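Local coordinates for protein Protease/Reverse transcriptase/ribonuclease H (PDB 7KSF) that probably cleaves viral polyprotein, copies the foamy virus RNA genome into DNA and degrades the RNA strand of RNA-DNA hybrids, combining protease, reverse transcriptase and RNase H, at residues A[447-459]-A[509-523]. The protein carries 1 engineered substitution. Sequence-based numbering, arbitrary orientation.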
# COMPACT_ATOMS: atom_id res chain seq x y z
N GLU A 447 -23.18 -17.66 19.29
CA GLU A 447 -23.74 -16.32 19.27
C GLU A 447 -22.93 -15.40 20.19
O GLU A 447 -22.44 -15.82 21.24
CB GLU A 447 -25.21 -16.32 19.69
CG GLU A 447 -26.18 -16.80 18.62
CD GLU A 447 -26.56 -15.71 17.63
OE1 GLU A 447 -25.91 -14.64 17.63
OE2 GLU A 447 -27.51 -15.92 16.85
N ARG A 448 -22.79 -14.14 19.77
CA ARG A 448 -22.06 -13.16 20.55
C ARG A 448 -22.85 -12.76 21.78
O ARG A 448 -24.05 -12.47 21.70
CB ARG A 448 -21.75 -11.93 19.69
CG ARG A 448 -21.23 -10.71 20.45
CD ARG A 448 -19.90 -10.98 21.13
NE ARG A 448 -19.43 -9.83 21.89
CZ ARG A 448 -18.37 -9.84 22.68
NH1 ARG A 448 -17.66 -10.95 22.83
NH2 ARG A 448 -18.01 -8.74 23.33
N LEU A 449 -22.20 -12.76 22.94
CA LEU A 449 -22.85 -12.43 24.20
C LEU A 449 -22.35 -11.09 24.70
O LEU A 449 -21.14 -10.93 24.92
CB LEU A 449 -22.59 -13.52 25.25
CG LEU A 449 -22.92 -14.94 24.80
CD1 LEU A 449 -22.66 -15.93 25.93
CD2 LEU A 449 -24.36 -15.04 24.32
N PRO A 450 -23.23 -10.10 24.89
CA PRO A 450 -22.76 -8.78 25.35
C PRO A 450 -22.15 -8.78 26.73
O PRO A 450 -21.48 -7.80 27.09
CB PRO A 450 -24.04 -7.92 25.30
CG PRO A 450 -24.96 -8.65 24.38
CD PRO A 450 -24.67 -10.10 24.59
N GLU A 451 -22.35 -9.83 27.52
CA GLU A 451 -21.76 -9.88 28.86
C GLU A 451 -20.30 -10.30 28.81
O GLU A 451 -19.42 -9.61 29.34
CB GLU A 451 -22.57 -10.82 29.76
CG GLU A 451 -21.83 -11.29 31.01
CD GLU A 451 -21.81 -10.27 32.13
OE1 GLU A 451 -21.80 -9.05 31.85
OE2 GLU A 451 -21.81 -10.69 33.31
N GLN A 452 -20.02 -11.44 28.18
CA GLN A 452 -18.65 -11.95 28.13
C GLN A 452 -17.77 -11.08 27.25
O GLN A 452 -18.22 -10.50 26.25
CB GLN A 452 -18.63 -13.40 27.63
CG GLN A 452 -19.35 -14.38 28.53
CD GLN A 452 -19.03 -15.82 28.19
OE1 GLN A 452 -18.13 -16.10 27.40
NE2 GLN A 452 -19.78 -16.75 28.78
N ARG A 453 -16.50 -10.99 27.62
CA ARG A 453 -15.54 -10.22 26.85
C ARG A 453 -15.20 -10.94 25.54
O ARG A 453 -15.41 -12.14 25.39
CB ARG A 453 -14.27 -9.98 27.66
CG ARG A 453 -14.52 -9.24 28.97
CD ARG A 453 -13.23 -9.06 29.76
NE ARG A 453 -12.65 -10.34 30.15
CZ ARG A 453 -11.50 -10.46 30.82
NH1 ARG A 453 -10.82 -9.38 31.16
NH2 ARG A 453 -11.04 -11.66 31.14
N LEU A 454 -14.67 -10.17 24.59
CA LEU A 454 -14.38 -10.68 23.26
C LEU A 454 -12.97 -11.27 23.24
O LEU A 454 -11.99 -10.55 23.45
CB LEU A 454 -14.52 -9.57 22.22
CG LEU A 454 -15.09 -9.93 20.84
CD1 LEU A 454 -15.26 -8.67 20.01
CD2 LEU A 454 -14.21 -10.93 20.12
N VAL A 455 -12.87 -12.57 22.97
CA VAL A 455 -11.59 -13.27 22.89
C VAL A 455 -11.25 -13.51 21.43
O VAL A 455 -12.09 -14.01 20.66
CB VAL A 455 -11.64 -14.61 23.66
CG1 VAL A 455 -10.45 -15.48 23.29
CG2 VAL A 455 -11.67 -14.34 25.16
N ILE A 456 -10.03 -13.16 21.04
CA ILE A 456 -9.57 -13.29 19.67
C ILE A 456 -8.26 -14.07 19.68
O ILE A 456 -7.28 -13.63 20.28
CB ILE A 456 -9.37 -11.93 18.99
CG1 ILE A 456 -10.62 -11.07 19.13
CG2 ILE A 456 -9.02 -12.11 17.52
CD1 ILE A 456 -10.46 -9.67 18.60
N LYS A 457 -8.25 -15.22 19.00
CA LYS A 457 -7.04 -16.01 18.84
C LYS A 457 -6.50 -15.80 17.43
O LYS A 457 -7.23 -16.00 16.45
CB LYS A 457 -7.32 -17.49 19.10
CG LYS A 457 -7.72 -17.79 20.54
CD LYS A 457 -7.84 -19.29 20.77
CE LYS A 457 -8.05 -19.61 22.24
NZ LYS A 457 -8.07 -21.08 22.48
N VAL A 458 -5.24 -15.40 17.33
CA VAL A 458 -4.65 -14.96 16.06
C VAL A 458 -3.40 -15.77 15.78
O VAL A 458 -2.49 -15.85 16.62
CB VAL A 458 -4.33 -13.45 16.08
CG1 VAL A 458 -3.76 -13.02 14.74
CG2 VAL A 458 -5.57 -12.65 16.42
N ASN A 459 -3.35 -16.36 14.59
CA ASN A 459 -2.16 -17.01 14.06
C ASN A 459 -2.14 -16.73 12.56
O ASN A 459 -3.13 -16.29 11.98
CB ASN A 459 -2.16 -18.52 14.35
CG ASN A 459 -0.76 -19.09 14.44
OD1 ASN A 459 0.18 -18.57 13.84
ND2 ASN A 459 -0.61 -20.18 15.19
N ALA A 509 -13.46 -6.50 15.25
CA ALA A 509 -13.77 -6.67 16.67
C ALA A 509 -14.49 -5.46 17.25
O ALA A 509 -15.30 -5.61 18.17
CB ALA A 509 -12.48 -6.94 17.46
N MET A 510 -14.20 -4.26 16.73
CA MET A 510 -14.90 -3.07 17.20
C MET A 510 -16.40 -3.18 16.97
O MET A 510 -17.20 -2.70 17.78
CB MET A 510 -14.34 -1.82 16.51
CG MET A 510 -12.89 -1.51 16.82
SD MET A 510 -12.62 -0.90 18.50
CE MET A 510 -12.00 -2.37 19.31
N ASP A 511 -16.80 -3.80 15.86
CA ASP A 511 -18.21 -4.01 15.59
C ASP A 511 -18.83 -4.97 16.60
O ASP A 511 -19.99 -4.80 17.00
CB ASP A 511 -18.40 -4.52 14.16
CG ASP A 511 -19.74 -4.13 13.58
OD1 ASP A 511 -20.66 -3.82 14.35
OD2 ASP A 511 -19.87 -4.14 12.33
N LEU A 512 -18.08 -5.99 17.01
CA LEU A 512 -18.57 -7.01 17.92
C LEU A 512 -18.28 -6.69 19.38
O LEU A 512 -18.80 -7.38 20.27
CB LEU A 512 -17.96 -8.37 17.58
CG LEU A 512 -17.82 -8.73 16.11
CD1 LEU A 512 -17.11 -10.06 15.95
CD2 LEU A 512 -19.19 -8.77 15.43
N ALA A 513 -17.44 -5.69 19.66
CA ALA A 513 -17.09 -5.37 21.04
C ALA A 513 -18.31 -4.94 21.84
O ALA A 513 -18.62 -5.52 22.89
CB ALA A 513 -16.01 -4.29 21.07
N MET A 514 -19.02 -3.92 21.35
CA MET A 514 -20.23 -3.41 21.99
C MET A 514 -19.94 -2.96 23.42
O MET A 514 -20.68 -3.28 24.36
CB MET A 514 -21.35 -4.45 21.95
CG MET A 514 -21.64 -4.99 20.56
SD MET A 514 -22.80 -6.36 20.61
CE MET A 514 -22.93 -6.75 18.87
N GLY A 515 -18.85 -2.22 23.59
CA GLY A 515 -18.49 -1.69 24.89
C GLY A 515 -17.83 -2.69 25.82
O GLY A 515 -17.78 -2.44 27.03
N GLN A 516 -17.33 -3.80 25.30
CA GLN A 516 -16.68 -4.83 26.10
C GLN A 516 -15.18 -4.85 25.82
O GLN A 516 -14.75 -4.62 24.68
CB GLN A 516 -17.28 -6.21 25.82
CG GLN A 516 -18.64 -6.42 26.46
CD GLN A 516 -18.55 -6.48 27.97
OE1 GLN A 516 -17.53 -6.90 28.53
NE2 GLN A 516 -19.61 -6.06 28.65
N GLU A 517 -14.42 -5.04 26.90
CA GLU A 517 -12.98 -5.17 26.75
C GLU A 517 -12.64 -6.38 25.88
O GLU A 517 -13.37 -7.37 25.86
CB GLU A 517 -12.29 -5.30 28.11
CG GLU A 517 -12.57 -4.15 29.06
CD GLU A 517 -11.92 -4.35 30.42
OE1 GLU A 517 -11.19 -5.35 30.60
OE2 GLU A 517 -12.12 -3.49 31.31
N ILE A 518 -11.53 -6.28 25.16
CA ILE A 518 -11.10 -7.30 24.21
C ILE A 518 -9.77 -7.87 24.68
O ILE A 518 -8.83 -7.11 24.94
CB ILE A 518 -10.98 -6.73 22.79
CG1 ILE A 518 -12.33 -6.19 22.32
CG2 ILE A 518 -10.46 -7.79 21.83
CD1 ILE A 518 -12.28 -5.59 20.94
N LEU A 519 -9.70 -9.19 24.79
CA LEU A 519 -8.46 -9.89 25.12
C LEU A 519 -8.03 -10.70 23.91
O LEU A 519 -8.83 -11.46 23.35
CB LEU A 519 -8.65 -10.79 26.34
CG LEU A 519 -8.60 -10.15 27.73
CD1 LEU A 519 -9.83 -9.28 27.99
CD2 LEU A 519 -8.46 -11.23 28.78
N VAL A 520 -6.77 -10.55 23.52
CA VAL A 520 -6.23 -11.19 22.33
C VAL A 520 -5.16 -12.17 22.76
O VAL A 520 -4.24 -11.81 23.51
CB VAL A 520 -5.67 -10.16 21.33
CG1 VAL A 520 -5.14 -10.86 20.09
CG2 VAL A 520 -6.75 -9.16 20.95
N TYR A 521 -5.27 -13.41 22.29
CA TYR A 521 -4.27 -14.43 22.53
C TYR A 521 -3.46 -14.63 21.25
O TYR A 521 -4.01 -14.62 20.15
CB TYR A 521 -4.91 -15.74 22.97
CG TYR A 521 -5.58 -15.65 24.33
CD1 TYR A 521 -6.86 -15.13 24.46
CD2 TYR A 521 -4.92 -16.07 25.48
CE1 TYR A 521 -7.47 -15.03 25.69
CE2 TYR A 521 -5.53 -15.98 26.72
CZ TYR A 521 -6.80 -15.46 26.81
OH TYR A 521 -7.41 -15.37 28.04
N SER A 522 -2.15 -14.82 21.42
CA SER A 522 -1.23 -14.82 20.30
C SER A 522 -0.02 -15.66 20.64
O SER A 522 0.32 -15.80 21.83
CB SER A 522 -0.80 -13.39 19.95
OG SER A 522 -0.69 -12.60 21.12
N PRO A 523 0.65 -16.25 19.64
CA PRO A 523 1.87 -17.02 19.92
C PRO A 523 3.04 -16.18 20.40
O PRO A 523 4.12 -16.74 20.61
CB PRO A 523 2.20 -17.66 18.56
CG PRO A 523 0.97 -17.50 17.73
CD PRO A 523 0.28 -16.27 18.22
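Strands 454-459 and 518-522 are a parallel pair in the mixed five-stranded sheet (order 3-2-1-4-5) of the RNase H-like domain, with the first strand at the centre. Leu454 pairs with Ile518, and the pairing runs on to Lys457 and Tyr521. Leu519 N donates to Leu454 O (3.0 Å), and Leu519 O accepts from Ile456 N (3.1 Å). Tyr521 repeats this with Ile456 O and Val458 N. At the start, Leu454 N reaches Glu517 O only weakly.

Leu454, Ile456, Ile518 and Val520 line the face turned to helix 494-513. Leu454 CD1 lies against Leu512 CB (3.6 Å). Ile456 CG1 is anti to the carbonyl carbon (chi1 -52°), and its CD1 reaches Ala509 CB (3.6 Å) and also Ile518 CG2.

Val455, Leu519 and Tyr521 lie on the other face. Val455 CG1 meets Tyr521 CD1 at 3.8 Å. Leu519 CD1 lies over one face of the Arg453 guanidinium, toward the rim of that group, and Arg453 NH2 forms a salt bridge with Glu472.

The loop before the first strand closes over the helix end. Arg448 NH2 makes a weak hydrogen bond to Ala513 O (3.3 Å), while its NE lies 3.0 Å from Leu512 O. Leu454 CD1 sits over the centre of that guanidinium. The Gln516 side chain, bent at chi2 (-68°), puts NE2 3.0 Å from Pro450 O.

Strand 464-471 pairs antiparallel with the far edge of 454-459. Strand 557-561 pairs parallel with 518-522, and helix 494-513 packs against one face through Thr501, Met502 and Leu506.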